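Long-range contacts in Rab GDP-dissociation inhibitor (Saccharomyces cerevisiae, PDB 2BCG), which regulates GDP/GTP exchange on the Rab GTPase SEC4 by inhibiting GDP release, and extracts GDP-bound YPT7 from vacuolar membranes: residues 9-14 / 286-291; 39-44 / 296-301; 263-268 / 278-283. All coordinates share one frame; numbering follows the deposited sequence. Where two conformers were deposited one is given.

Interaction 1 (9-14 / 286-291); sequences DTDYDV and TFKAPL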
ATOM      1  N   ASP A   9      15.732  -0.793  23.966  1.00 28.24           N
ATOM      2  CA  ASP A   9      14.653  -1.051  24.923  1.00 27.70           C
ATOM      3  C   ASP A   9      14.190  -2.495  24.829  1.00 26.56           C
ATOM      4  O   ASP A   9      14.022  -3.046  23.738  1.00 26.29           O
ATOM      5  CB  ASP A   9      13.445  -0.149  24.645  1.00 28.23           C
ATOM      6  CG  ASP A   9      13.547   1.219  25.293  1.00 29.85           C
ATOM      7  OD1 ASP A   9      14.614   1.579  25.888  1.00 30.55           O
ATOM      8  OD2 ASP A   9      12.535   1.954  25.172  1.00 29.58           O
ATOM      9  N   THR A  10      13.964  -3.093  25.984  1.00 25.41           N
ATOM     10  CA  THR A  10      13.527  -4.463  26.073  1.00 24.45           C
ATOM     11  C   THR A  10      11.995  -4.533  25.956  1.00 22.90           C
ATOM     12  O   THR A  10      11.484  -5.475  25.346  1.00 22.38           O
ATOM     13  CB  THR A  10      14.047  -5.117  27.410  1.00 25.12           C
ATOM     14  OG1 THR A  10      15.455  -5.376  27.298  1.00 27.73           O
ATOM     15  CG2 THR A  10      13.320  -6.425  27.716  1.00 27.27           C
ATOM     16  N   ASP A  11      11.286  -3.534  26.510  1.00 21.08           N
ATOM     17  CA  ASP A  11       9.837  -3.681  26.798  1.00 20.37           C
ATOM     18  C   ASP A  11       8.976  -2.827  25.895  1.00 18.43           C
ATOM     19  O   ASP A  11       9.277  -1.658  25.694  1.00 18.52           O
ATOM     20  CB  ASP A  11       9.515  -3.265  28.245  1.00 20.95           C
ATOM     21  CG  ASP A  11      10.200  -4.126  29.268  1.00 24.01           C
ATOM     22  OD1 ASP A  11      10.467  -5.306  28.991  1.00 25.24           O
ATOM     23  OD2 ASP A  11      10.467  -3.587  30.361  1.00 29.71           O
ATOM     24  N   TYR A  12       7.884  -3.419  25.390  1.00 16.96           N
ATOM     25  CA  TYR A  12       6.934  -2.734  24.492  1.00 16.74           C
ATOM     26  C   TYR A  12       5.498  -3.025  24.928  1.00 16.88           C
ATOM     27  O   TYR A  12       5.239  -3.987  25.645  1.00 18.60           O
ATOM     28  CB  TYR A  12       7.143  -3.175  23.009  1.00 16.89           C
ATOM     29  CG  TYR A  12       8.536  -2.836  22.537  1.00 16.09           C
ATOM     30  CD1 TYR A  12       8.806  -1.630  21.895  1.00 14.93           C
ATOM     31  CD2 TYR A  12       9.617  -3.683  22.852  1.00 14.83           C
ATOM     32  CE1 TYR A  12      10.112  -1.260  21.543  1.00 16.44           C
ATOM     33  CE2 TYR A  12      10.931  -3.325  22.511  1.00 16.83           C
ATOM     34  CZ  TYR A  12      11.172  -2.139  21.857  1.00 16.83           C
ATOM     35  OH  TYR A  12      12.491  -1.820  21.542  1.00 21.67           O
ATOM     36  N   ASP A  13       4.554  -2.184  24.492  1.00 14.99           N
ATOM     37  CA  ASP A  13       3.131  -2.539  24.670  1.00 15.81           C
ATOM     38  C   ASP A  13       2.675  -3.672  23.738  1.00 16.02           C
ATOM     39  O   ASP A  13       1.816  -4.481  24.107  1.00 16.10           O
ATOM     40  CB  ASP A  13       2.205  -1.349  24.414  1.00 16.33           C
ATOM     41  CG  ASP A  13       2.288  -0.285  25.485  1.00 18.09           C
ATOM     42  OD1 ASP A  13       2.491   0.887  25.138  1.00 17.80           O
ATOM     43  OD2 ASP A  13       2.118  -0.609  26.691  1.00 22.13           O
ATOM     44  N   VAL A  14       3.205  -3.690  22.504  1.00 15.21           N
ATOM     45  CA  VAL A  14       2.778  -4.653  21.518  1.00 14.84           C
ATOM     46  C   VAL A  14       3.979  -4.964  20.620  1.00 13.44           C
ATOM     47  O   VAL A  14       4.744  -4.041  20.246  1.00 13.49           O
ATOM     48  CB  VAL A  14       1.667  -4.036  20.612  1.00 14.50           C
ATOM     49  CG1 VAL A  14       1.230  -5.012  19.511  1.00 15.52           C
ATOM     50  CG2 VAL A  14       0.446  -3.537  21.455  1.00 15.58           C
ATOM     51  N   THR A 286      16.508  -9.768  23.083  1.00 21.04           N
ATOM     52  CA  THR A 286      15.227 -10.307  23.482  1.00 20.42           C
ATOM     53  C   THR A 286      14.302  -9.124  23.819  1.00 19.20           C
ATOM     54  O   THR A 286      14.673  -8.208  24.558  1.00 20.18           O
ATOM     55  CB  THR A 286      15.403 -11.287  24.647  1.00 20.94           C
ATOM     56  OG1 THR A 286      16.163 -12.414  24.167  1.00 24.77           O
ATOM     57  CG2 THR A 286      14.050 -11.751  25.159  1.00 21.44           C
ATOM     58  N   PHE A 287      13.109  -9.156  23.227  1.00 18.75           N
ATOM     59  CA  PHE A 287      12.130  -8.075  23.341  1.00 17.10           C
ATOM     60  C   PHE A 287      10.841  -8.634  23.919  1.00 17.17           C
ATOM     61  O   PHE A 287      10.439  -9.738  23.558  1.00 18.09           O
ATOM     62  CB  PHE A 287      11.886  -7.437  21.971  1.00 16.80           C
ATOM     63  CG  PHE A 287      13.164  -6.977  21.318  1.00 16.01           C
ATOM     64  CD1 PHE A 287      13.676  -7.619  20.195  1.00 17.61           C
ATOM     65  CD2 PHE A 287      13.915  -5.968  21.904  1.00 18.03           C
ATOM     66  CE1 PHE A 287      14.913  -7.218  19.627  1.00 18.83           C
ATOM     67  CE2 PHE A 287      15.141  -5.563  21.347  1.00 20.09           C
ATOM     68  CZ  PHE A 287      15.639  -6.196  20.215  1.00 18.43           C
ATOM     69  N   LYS A 288      10.225  -7.875  24.832  1.00 16.63           N
ATOM     70  CA  LYS A 288       9.038  -8.355  25.562  1.00 17.46           C
ATOM     71  C   LYS A 288       7.834  -7.443  25.380  1.00 16.70           C
ATOM     72  O   LYS A 288       7.976  -6.236  25.311  1.00 17.00           O
ATOM     73  CB  LYS A 288       9.364  -8.504  27.053  1.00 19.09           C
ATOM     74  CG  LYS A 288      10.441  -9.569  27.308  1.00 22.90           C
ATOM     75  CD  LYS A 288      10.727  -9.672  28.775  1.00 28.31           C
ATOM     76  CE  LYS A 288      11.618 -10.863  29.074  1.00 30.15           C
ATOM     77  NZ  LYS A 288      12.034 -10.861  30.520  1.00 33.62           N
ATOM     78  N   ALA A 289       6.641  -8.043  25.350  1.00 16.50           N
ATOM     79  CA  ALA A 289       5.394  -7.272  25.326  1.00 16.02           C
ATOM     80  C   ALA A 289       4.276  -8.192  25.824  1.00 16.12           C
ATOM     81  O   ALA A 289       4.396  -9.411  25.720  1.00 16.55           O
ATOM     82  CB  ALA A 289       5.088  -6.793  23.928  1.00 15.78           C
ATOM     83  N   PRO A 290       3.190  -7.615  26.360  1.00 17.56           N
ATOM     84  CA  PRO A 290       2.051  -8.459  26.795  1.00 18.01           C
ATOM     85  C   PRO A 290       1.242  -9.133  25.686  1.00 17.40           C
ATOM     86  O   PRO A 290       0.504 -10.101  25.956  1.00 16.58           O
ATOM     87  CB  PRO A 290       1.141  -7.481  27.548  1.00 18.61           C
ATOM     88  CG  PRO A 290       1.668  -6.142  27.345  1.00 21.37           C
ATOM     89  CD  PRO A 290       3.008  -6.196  26.706  1.00 19.18           C
ATOM     90  N   LEU A 291       1.393  -8.671  24.446  1.00 16.92           N
ATOM     91  CA  LEU A 291       0.702  -9.330  23.349  1.00 16.33           C
ATOM     92  C   LEU A 291       1.497  -9.222  22.050  1.00 15.06           C
ATOM     93  O   LEU A 291       2.356  -8.348  21.903  1.00 15.40           O
ATOM     94  CB  LEU A 291      -0.719  -8.755  23.162  1.00 17.49           C
ATOM     95  CG  LEU A 291      -0.856  -7.282  22.799  1.00 18.50           C
ATOM     96  CD1 LEU A 291      -1.193  -7.248  21.323  1.00 19.62           C
ATOM     97  CD2 LEU A 291      -1.943  -6.544  23.577  1.00 21.91           C
TER
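Thr-10 and Tyr-12 grip Lys-288 through two backbone hydrogen bonds, Lys-288 N to Thr-10 O at 2.8 Å and Tyr-12 N to Lys-288 O at 2.8 Å, which bridge Asp-11 to Lys-288. The side chains of Tyr-12 and Phe-287 run side by side in the same direction, and CE2 of Tyr-12 comes to 4.0 Å from CD2 of Phe-287. With CG anti to the carbonyl carbon (chi1 -61°), the Tyr-12 ring reaches back along its own segment, where its OH donates to Asp-9 O at 2.9 Å from above the carbonyl plane. That same carbonyl oxygen meets the edge of the Phe-287 ring, 3.5 Å from CD2. A leucine in place of Tyr-12 would probably leave Asp-9 O without its hydroxyl donor and open a gap beside CD2 of Phe-287. Farther along, CB of Ala-289 lies 3.3 Å from Tyr-12 O, and CD1 of Leu-291 fits against both methyls of Val-14, 3.8 Å from CG1. Lys-36 forms a salt bridge with Asp-9 and a cation-pi contact with Tyr-12. A single beta bridge of this kind ties the approach to the first strand of the Rossmann-like parallel sheet, 14-17, to the edge strand 285-288 of the three-stranded antiparallel sheet.

Interaction 2 (39-44 / 296-301); sequences HIDKQD and PTYFPE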
ATOM      1  N   HIS A  39       7.880  -3.558  15.640  1.00 10.94           N
ATOM      2  CA  HIS A  39       7.389  -4.243  14.427  1.00 11.70           C
ATOM      3  C   HIS A  39       8.578  -4.912  13.723  1.00 11.68           C
ATOM      4  O   HIS A  39       9.519  -4.226  13.310  1.00 10.96           O
ATOM      5  CB  HIS A  39       6.669  -3.255  13.505  1.00 11.58           C
ATOM      6  CG  HIS A  39       5.714  -3.902  12.549  1.00 12.12           C
ATOM      7  ND1 HIS A  39       4.651  -3.232  11.968  1.00 14.95           N
ATOM      8  CD2 HIS A  39       5.657  -5.172  12.087  1.00 11.87           C
ATOM      9  CE1 HIS A  39       3.998  -4.062  11.173  1.00 14.48           C
ATOM     10  NE2 HIS A  39       4.590  -5.246  11.223  1.00 11.68           N
ATOM     11  N   ILE A  40       8.551  -6.240  13.637  1.00 11.58           N
ATOM     12  CA  ILE A  40       9.679  -7.001  13.101  1.00 12.52           C
ATOM     13  C   ILE A  40       9.242  -7.794  11.894  1.00 12.37           C
ATOM     14  O   ILE A  40       8.111  -8.295  11.860  1.00 12.24           O
ATOM     15  CB  ILE A  40      10.225  -7.981  14.165  1.00 11.89           C
ATOM     16  CG1 ILE A  40      10.541  -7.254  15.477  1.00 13.89           C
ATOM     17  CG2 ILE A  40      11.442  -8.831  13.644  1.00 14.22           C
ATOM     18  CD1 ILE A  40      10.812  -8.236  16.658  1.00 14.31           C
ATOM     19  N   ASP A  41      10.139  -7.898  10.904  1.00 12.00           N
ATOM     20  CA  ASP A  41       9.932  -8.828   9.781  1.00 12.80           C
ATOM     21  C   ASP A  41      11.200  -9.664   9.559  1.00 12.99           C
ATOM     22  O   ASP A  41      12.308  -9.133   9.569  1.00 12.72           O
ATOM     23  CB  ASP A  41       9.552  -8.046   8.503  1.00 12.37           C
ATOM     24  CG  ASP A  41       8.762  -8.887   7.486  1.00 12.77           C
ATOM     25  OD1 ASP A  41       7.773  -8.362   6.906  1.00 12.22           O
ATOM     26  OD2 ASP A  41       9.152 -10.056   7.242  1.00 13.03           O
ATOM     27  N   LYS A  42      11.007 -10.970   9.371  1.00 14.25           N
ATOM     28  CA  LYS A  42      12.100 -11.877   8.979  1.00 15.11           C
ATOM     29  C   LYS A  42      12.607 -11.581   7.562  1.00 14.85           C
ATOM     30  O   LYS A  42      13.753 -11.912   7.221  1.00 16.77           O
ATOM     31  CB  LYS A  42      11.684 -13.350   9.143  0.50 15.03           C
ATOM     32  CG  LYS A  42      10.439 -13.771   8.352  0.50 16.50           C
ATOM     33  CD  LYS A  42       9.786 -15.038   8.913  0.50 16.15           C
ATOM     34  CE  LYS A  42       8.375 -15.229   8.373  0.50 17.72           C
ATOM     35  NZ  LYS A  42       7.546 -16.178   9.184  0.50 15.60           N
ATOM     36  N   GLN A  43      11.738 -10.990   6.742  1.00 14.03           N
ATOM     37  CA  GLN A  43      12.052 -10.733   5.342  1.00 15.90           C
ATOM     38  C   GLN A  43      12.794  -9.402   5.228  1.00 15.99           C
ATOM     39  O   GLN A  43      12.720  -8.548   6.127  1.00 15.23           O
ATOM     40  CB  GLN A  43      10.786 -10.750   4.472  1.00 16.48           C
ATOM     41  CG  GLN A  43       9.976 -12.034   4.601  1.00 18.45           C
ATOM     42  CD  GLN A  43       8.999 -12.265   3.481  1.00 22.09           C
ATOM     43  OE1 GLN A  43       9.007 -13.340   2.876  1.00 27.31           O
ATOM     44  NE2 GLN A  43       8.154 -11.278   3.180  1.00 21.39           N
ATOM     45  N   ASP A  44      13.499  -9.219   4.115  1.00 17.20           N
ATOM     46  CA  ASP A  44      14.378  -8.079   3.981  1.00 18.06           C
ATOM     47  C   ASP A  44      13.677  -6.871   3.356  1.00 17.44           C
ATOM     48  O   ASP A  44      14.344  -5.910   2.898  1.00 20.30           O
ATOM     49  CB  ASP A  44      15.647  -8.475   3.194  1.00 18.94           C
ATOM     50  CG  ASP A  44      15.363  -8.816   1.732  1.00 21.76           C
ATOM     51  OD1 ASP A  44      16.313  -9.268   1.039  1.00 26.55           O
ATOM     52  OD2 ASP A  44      14.233  -8.593   1.238  1.00 20.70           O
ATOM     53  N   PRO A 296       0.047 -15.555   9.746  1.00 13.84           N
ATOM     54  CA  PRO A 296       0.171 -17.008   9.914  1.00 14.79           C
ATOM     55  C   PRO A 296       1.571 -17.597   9.768  1.00 15.90           C
ATOM     56  O   PRO A 296       1.856 -18.664  10.367  1.00 16.95           O
ATOM     57  CB  PRO A 296      -0.808 -17.573   8.856  1.00 14.85           C
ATOM     58  CG  PRO A 296      -1.887 -16.455   8.735  1.00 13.85           C
ATOM     59  CD  PRO A 296      -1.069 -15.180   8.848  1.00 13.48           C
ATOM     60  N   THR A 297       2.464 -16.963   8.991  1.00 14.94           N
ATOM     61  CA  THR A 297       3.789 -17.562   8.762  1.00 15.96           C
ATOM     62  C   THR A 297       4.655 -17.580  10.020  1.00 16.25           C
ATOM     63  O   THR A 297       5.637 -18.329  10.081  1.00 18.08           O
ATOM     64  CB  THR A 297       4.569 -16.862   7.627  1.00 16.73           C
ATOM     65  OG1 THR A 297       5.017 -15.587   8.084  1.00 17.31           O
ATOM     66  CG2 THR A 297       3.709 -16.710   6.338  1.00 17.61           C
ATOM     67  N   TYR A 298       4.298 -16.775  11.024  1.00 15.21           N
ATOM     68  CA  TYR A 298       5.055 -16.761  12.285  1.00 15.14           C
ATOM     69  C   TYR A 298       4.571 -17.784  13.299  1.00 15.96           C
ATOM     70  O   TYR A 298       5.305 -18.088  14.237  1.00 16.76           O
ATOM     71  CB  TYR A 298       5.031 -15.365  12.931  1.00 14.46           C
ATOM     72  CG  TYR A 298       5.830 -14.407  12.107  1.00 12.71           C
ATOM     73  CD1 TYR A 298       7.221 -14.211  12.331  1.00 14.45           C
ATOM     74  CD2 TYR A 298       5.232 -13.742  11.043  1.00 12.76           C
ATOM     75  CE1 TYR A 298       7.971 -13.340  11.530  1.00 13.89           C
ATOM     76  CE2 TYR A 298       5.990 -12.873  10.216  1.00 14.34           C
ATOM     77  CZ  TYR A 298       7.336 -12.668  10.485  1.00 12.94           C
ATOM     78  OH  TYR A 298       8.081 -11.831   9.693  1.00 13.65           O
ATOM     79  N   PHE A 299       3.350 -18.264  13.122  1.00 17.28           N
ATOM     80  CA  PHE A 299       2.722 -19.196  14.088  1.00 18.00           C
ATOM     81  C   PHE A 299       1.889 -20.196  13.293  1.00 18.71           C
ATOM     82  O   PHE A 299       0.666 -20.244  13.470  1.00 17.87           O
ATOM     83  CB  PHE A 299       1.812 -18.471  15.090  1.00 17.92           C
ATOM     84  CG  PHE A 299       2.534 -17.558  16.032  1.00 17.78           C
ATOM     85  CD1 PHE A 299       2.725 -16.213  15.723  1.00 18.39           C
ATOM     86  CD2 PHE A 299       3.005 -18.038  17.259  1.00 17.46           C
ATOM     87  CE1 PHE A 299       3.385 -15.357  16.635  1.00 17.48           C
ATOM     88  CE2 PHE A 299       3.663 -17.192  18.151  1.00 17.00           C
ATOM     89  CZ  PHE A 299       3.860 -15.856  17.842  1.00 18.15           C
ATOM     90  N   PRO A 300       2.545 -20.998  12.441  1.00 20.22           N
ATOM     91  CA  PRO A 300       1.781 -21.932  11.605  1.00 21.24           C
ATOM     92  C   PRO A 300       0.981 -22.940  12.428  1.00 22.04           C
ATOM     93  O   PRO A 300      -0.139 -23.313  12.032  1.00 22.69           O
ATOM     94  CB  PRO A 300       2.854 -22.618  10.736  1.00 21.56           C
ATOM     95  CG  PRO A 300       4.149 -22.434  11.474  1.00 22.01           C
ATOM     96  CD  PRO A 300       4.005 -21.086  12.187  1.00 20.88           C
ATOM     97  N   GLU A 301       1.526 -23.323  13.586  1.00 23.28           N
ATOM     98  CA  GLU A 301       0.818 -24.253  14.485  1.00 24.44           C
ATOM     99  C   GLU A 301      -0.492 -23.703  15.059  1.00 23.40           C
ATOM    100  O   GLU A 301      -1.368 -24.486  15.436  1.00 23.97           O
ATOM    101  CB  GLU A 301       1.717 -24.817  15.605  1.00 25.87           C
ATOM    102  CG  GLU A 301       3.041 -24.124  15.877  1.00 30.70           C
ATOM    103  CD  GLU A 301       2.910 -22.789  16.607  1.00 31.00           C
ATOM    104  OE1 GLU A 301       2.447 -22.750  17.782  1.00 39.06           O
ATOM    105  OE2 GLU A 301       3.328 -21.782  16.015  1.00 32.88           O
TER
HETATM  106  O   HOH W   1       7.246 -11.876   7.102  1.00 17.34           O
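Lys-42 lies across one face of the Tyr-298 ring, and the cation-pi contact is almost exactly centred: NZ stands 3.5 Å from the ring centroid, only 3° off the normal. The methylene CE adds a CH-pi contact over the same face. CG of Lys-42 sits between the backbone N and the carbonyl carbon (chi1 58°), and from there the extended chain runs over the tyrosine from its hydroxyl end, the two side chains approaching from opposite directions. Lys-42 was deposited in two conformers, so this account of its side chain holds for one of them and is less certain. Hydrogen bonds mark both ends of this overlap. The backbone N of Lys-42 donates to Tyr-298 OH at 3.1 Å with an angle of 171° at the hydrogen, while NZ donates to Thr-297 OG1 at 2.8 Å; that hydroxyl is also bonded to Asp-295. Water and carboxylate form a further layer. One water donates a hydrogen bond to Asp-41 OD2 at 2.6 Å and lies 2.7 Å from Tyr-298 OH. The same OD2 accepts from Gln-43 N at 2.8 Å, closing an Asx turn, and Asp-41 OD1 is held by Thr-19. With no carboxylate of either segment paired to the ammonium group, the ring's pi electrons probably share in stabilising its charge, beside the Thr-297 hydroxyl.

Interaction 3 (263-268 / 278-283); sequences TPIDEV and EGVKTK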
ATOM      1  N   THR A 263      15.203  -9.821  10.160  1.00 15.99           N
ATOM      2  CA  THR A 263      15.418 -10.184  11.540  1.00 17.33           C
ATOM      3  C   THR A 263      14.561 -11.413  11.852  1.00 18.42           C
ATOM      4  O   THR A 263      13.403 -11.292  12.231  1.00 19.17           O
ATOM      5  CB  THR A 263      15.099  -8.984  12.478  1.00 17.18           C
ATOM      6  OG1 THR A 263      15.984  -7.904  12.177  1.00 17.33           O
ATOM      7  CG2 THR A 263      15.253  -9.341  13.946  1.00 18.95           C
ATOM      8  N   PRO A 264      15.122 -12.613  11.617  1.00 19.18           N
ATOM      9  CA  PRO A 264      14.455 -13.856  12.007  1.00 19.44           C
ATOM     10  C   PRO A 264      14.011 -13.849  13.466  1.00 19.34           C
ATOM     11  O   PRO A 264      14.673 -13.274  14.319  1.00 19.20           O
ATOM     12  CB  PRO A 264      15.556 -14.908  11.819  1.00 20.40           C
ATOM     13  CG  PRO A 264      16.309 -14.370  10.643  1.00 20.92           C
ATOM     14  CD  PRO A 264      16.396 -12.869  10.920  1.00 20.47           C
ATOM     15  N   ILE A 265      12.893 -14.510  13.749  1.00 18.93           N
ATOM     16  CA  ILE A 265      12.530 -14.785  15.125  1.00 19.80           C
ATOM     17  C   ILE A 265      13.186 -16.106  15.522  1.00 20.96           C
ATOM     18  O   ILE A 265      12.716 -17.158  15.130  1.00 22.17           O
ATOM     19  CB  ILE A 265      10.979 -14.853  15.294  1.00 20.10           C
ATOM     20  CG1 ILE A 265      10.320 -13.555  14.782  1.00 19.86           C
ATOM     21  CG2 ILE A 265      10.589 -15.138  16.759  1.00 19.99           C
ATOM     22  CD1 ILE A 265      10.866 -12.222  15.387  1.00 21.14           C
ATOM     23  N   ASP A 266      14.279 -16.022  16.278  1.00 21.35           N
ATOM     24  CA  ASP A 266      15.003 -17.211  16.734  1.00 22.07           C
ATOM     25  C   ASP A 266      14.129 -18.090  17.609  1.00 22.90           C
ATOM     26  O   ASP A 266      14.182 -19.313  17.497  1.00 24.51           O
ATOM     27  CB  ASP A 266      16.234 -16.809  17.536  1.00 22.00           C
ATOM     28  CG  ASP A 266      17.250 -16.017  16.736  1.00 23.39           C
ATOM     29  OD1 ASP A 266      18.034 -15.300  17.399  1.00 25.59           O
ATOM     30  OD2 ASP A 266      17.303 -16.140  15.494  1.00 24.64           O
ATOM     31  N   GLU A 267      13.364 -17.457  18.496  1.00 22.96           N
ATOM     32  CA  GLU A 267      12.516 -18.139  19.464  1.00 25.18           C
ATOM     33  C   GLU A 267      11.392 -17.212  19.918  1.00 24.22           C
ATOM     34  O   GLU A 267      11.602 -16.038  20.230  1.00 24.36           O
ATOM     35  CB  GLU A 267      13.335 -18.558  20.689  1.00 25.04           C
ATOM     36  CG  GLU A 267      12.632 -19.542  21.613  1.00 27.30           C
ATOM     37  CD  GLU A 267      13.447 -19.865  22.853  1.00 27.35           C
ATOM     38  OE1 GLU A 267      12.865 -20.432  23.812  1.00 31.46           O
ATOM     39  OE2 GLU A 267      14.657 -19.539  22.879  1.00 32.69           O
ATOM     40  N   VAL A 268      10.189 -17.759  19.964  1.00 24.15           N
ATOM     41  CA  VAL A 268       9.088 -17.086  20.640  1.00 23.45           C
ATOM     42  C   VAL A 268       9.089 -17.494  22.114  1.00 24.30           C
ATOM     43  O   VAL A 268       9.264 -18.670  22.420  1.00 24.04           O
ATOM     44  CB  VAL A 268       7.730 -17.445  19.996  1.00 23.81           C
ATOM     45  CG1 VAL A 268       6.615 -16.711  20.675  1.00 22.17           C
ATOM     46  CG2 VAL A 268       7.749 -17.070  18.513  1.00 22.56           C
ATOM     47  N   GLU A 278       4.996 -13.817  25.758  1.00 22.90           N
ATOM     48  CA  GLU A 278       5.727 -12.817  26.523  1.00 23.09           C
ATOM     49  C   GLU A 278       6.799 -12.031  25.753  1.00 20.51           C
ATOM     50  O   GLU A 278       7.122 -10.897  26.133  1.00 19.64           O
ATOM     51  CB  GLU A 278       6.333 -13.436  27.784  1.00 23.19           C
ATOM     52  CG  GLU A 278       5.325 -13.762  28.881  1.00 26.45           C
ATOM     53  CD  GLU A 278       6.000 -14.248  30.160  1.00 26.18           C
ATOM     54  OE1 GLU A 278       5.387 -14.057  31.243  1.00 35.17           O
ATOM     55  OE2 GLU A 278       7.117 -14.822  30.080  1.00 30.68           O
ATOM     56  N   GLY A 279       7.324 -12.627  24.679  1.00 19.72           N
ATOM     57  CA  GLY A 279       8.311 -11.938  23.835  1.00 18.73           C
ATOM     58  C   GLY A 279       8.951 -12.767  22.745  1.00 17.78           C
ATOM     59  O   GLY A 279       8.502 -13.873  22.430  1.00 17.64           O
ATOM     60  N   VAL A 280      10.014 -12.216  22.155  1.00 16.95           N
ATOM     61  CA  VAL A 280      10.758 -12.873  21.068  1.00 17.23           C
ATOM     62  C   VAL A 280      12.263 -12.694  21.278  1.00 18.18           C
ATOM     63  O   VAL A 280      12.698 -11.665  21.810  1.00 19.02           O
ATOM     64  CB  VAL A 280      10.357 -12.352  19.645  1.00 17.24           C
ATOM     65  CG1 VAL A 280       8.904 -12.671  19.354  1.00 16.91           C
ATOM     66  CG2 VAL A 280      10.650 -10.875  19.487  1.00 16.36           C
ATOM     67  N   LYS A 281      13.041 -13.696  20.855  1.00 19.51           N
ATOM     68  CA  LYS A 281      14.496 -13.597  20.825  1.00 21.37           C
ATOM     69  C   LYS A 281      14.949 -13.451  19.377  1.00 20.05           C
ATOM     70  O   LYS A 281      14.495 -14.177  18.480  1.00 19.94           O
ATOM     71  CB  LYS A 281      15.120 -14.850  21.452  1.00 21.88           C
ATOM     72  CG  LYS A 281      16.651 -14.859  21.571  1.00 24.90           C
ATOM     73  CD  LYS A 281      17.140 -16.185  22.206  1.00 25.44           C
ATOM     74  CE  LYS A 281      18.659 -16.277  22.321  1.00 28.48           C
ATOM     75  NZ  LYS A 281      19.045 -17.482  23.153  1.00 31.93           N
ATOM     76  N   THR A 282      15.849 -12.495  19.160  1.00 19.54           N
ATOM     77  CA  THR A 282      16.377 -12.213  17.844  1.00 19.48           C
ATOM     78  C   THR A 282      17.888 -12.017  17.953  1.00 20.11           C
ATOM     79  O   THR A 282      18.418 -11.950  19.067  1.00 20.17           O
ATOM     80  CB  THR A 282      15.746 -10.914  17.280  1.00 19.07           C
ATOM     81  OG1 THR A 282      16.303  -9.803  17.976  1.00 18.47           O
ATOM     82  CG2 THR A 282      14.196 -10.877  17.421  1.00 18.97           C
ATOM     83  N   LYS A 283      18.558 -11.919  16.795  1.00 20.70           N
ATOM     84  CA  LYS A 283      19.988 -11.593  16.707  1.00 22.66           C
ATOM     85  C   LYS A 283      20.338 -10.264  17.365  1.00 22.98           C
ATOM     86  O   LYS A 283      21.501 -10.010  17.682  1.00 24.29           O
ATOM     87  CB  LYS A 283      20.431 -11.563  15.232  1.00 23.14           C
ATOM     88  CG  LYS A 283      19.821 -10.422  14.413  1.00 23.36           C
ATOM     89  CD  LYS A 283      20.160 -10.546  12.933  1.00 24.17           C
ATOM     90  CE  LYS A 283      19.650  -9.333  12.169  1.00 24.94           C
ATOM     91  NZ  LYS A 283      19.904  -9.433  10.706  1.00 25.88           N
TER
HETATM   92  O   HOH W   2      17.265 -12.868  14.411  1.00 27.13           O
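Glu-267 and Lys-281 form the antiparallel hydrogen-bonded pair, in which Lys-281 N donates to Glu-267 O at 2.8 Å. In return Lys-281 O receives two weak bonds, from Asp-266 N at 2.9 Å and Glu-267 N at 3.5 Å; two residues facing one make a classic beta bulge. The next pair, Val-268 with Val-280, is non-hydrogen-bonded.

Apolar contacts gather around Ile-265: with CG1 anti to the carbonyl carbon (chi1 -56°), CG2 lies anti to the backbone N and meets CG1 of Val-280 at 4.0 Å. Beside it, CG2 of Thr-263 packs 3.7 Å from CB of Thr-282.

Where the strands part, a water takes over: it donates to Pro-264 O at 2.6 Å, accepts from Lys-283 N at 2.9 Å, and reaches Asp-266 OD2 by a weak bond. The carboxylate of Asp-266 turns back over the backbone of Thr-282, OD1 lying 3.3 Å from its C.

The contact lies at the base of the hairpin of strands 267-271 and 276-282, with adjoining loop residues. Thr-263, Ile-265 and Val-280 rest on Ile-40 of strand 37-40, Val-268 touches Phe-299, and strand 285-288 flanks 276-282 on its other edge.

The three contacts show how a small antiparallel sheet is docked on a parallel one. Interaction 3 is the hairpin within the antiparallel sheet, and its segments lie, along the chain, inside the loops closed by interactions 1 and 2, whose own segments alternate. Interaction 1 joins the outer strand 285-288 to the loop leading into 14-17, the central strand of the parallel sheet, its centre about 11 Å from that of interaction 3. Interaction 2, its centre about 10 Å from that of interaction 3, links the loops that follow strands 37-40 and 292-294. Interactions 1 and 2 do not touch, their centres being about 16 Å apart. Residues distant in sequence thus build one compact region, well away from the geranylgeranyl pocket.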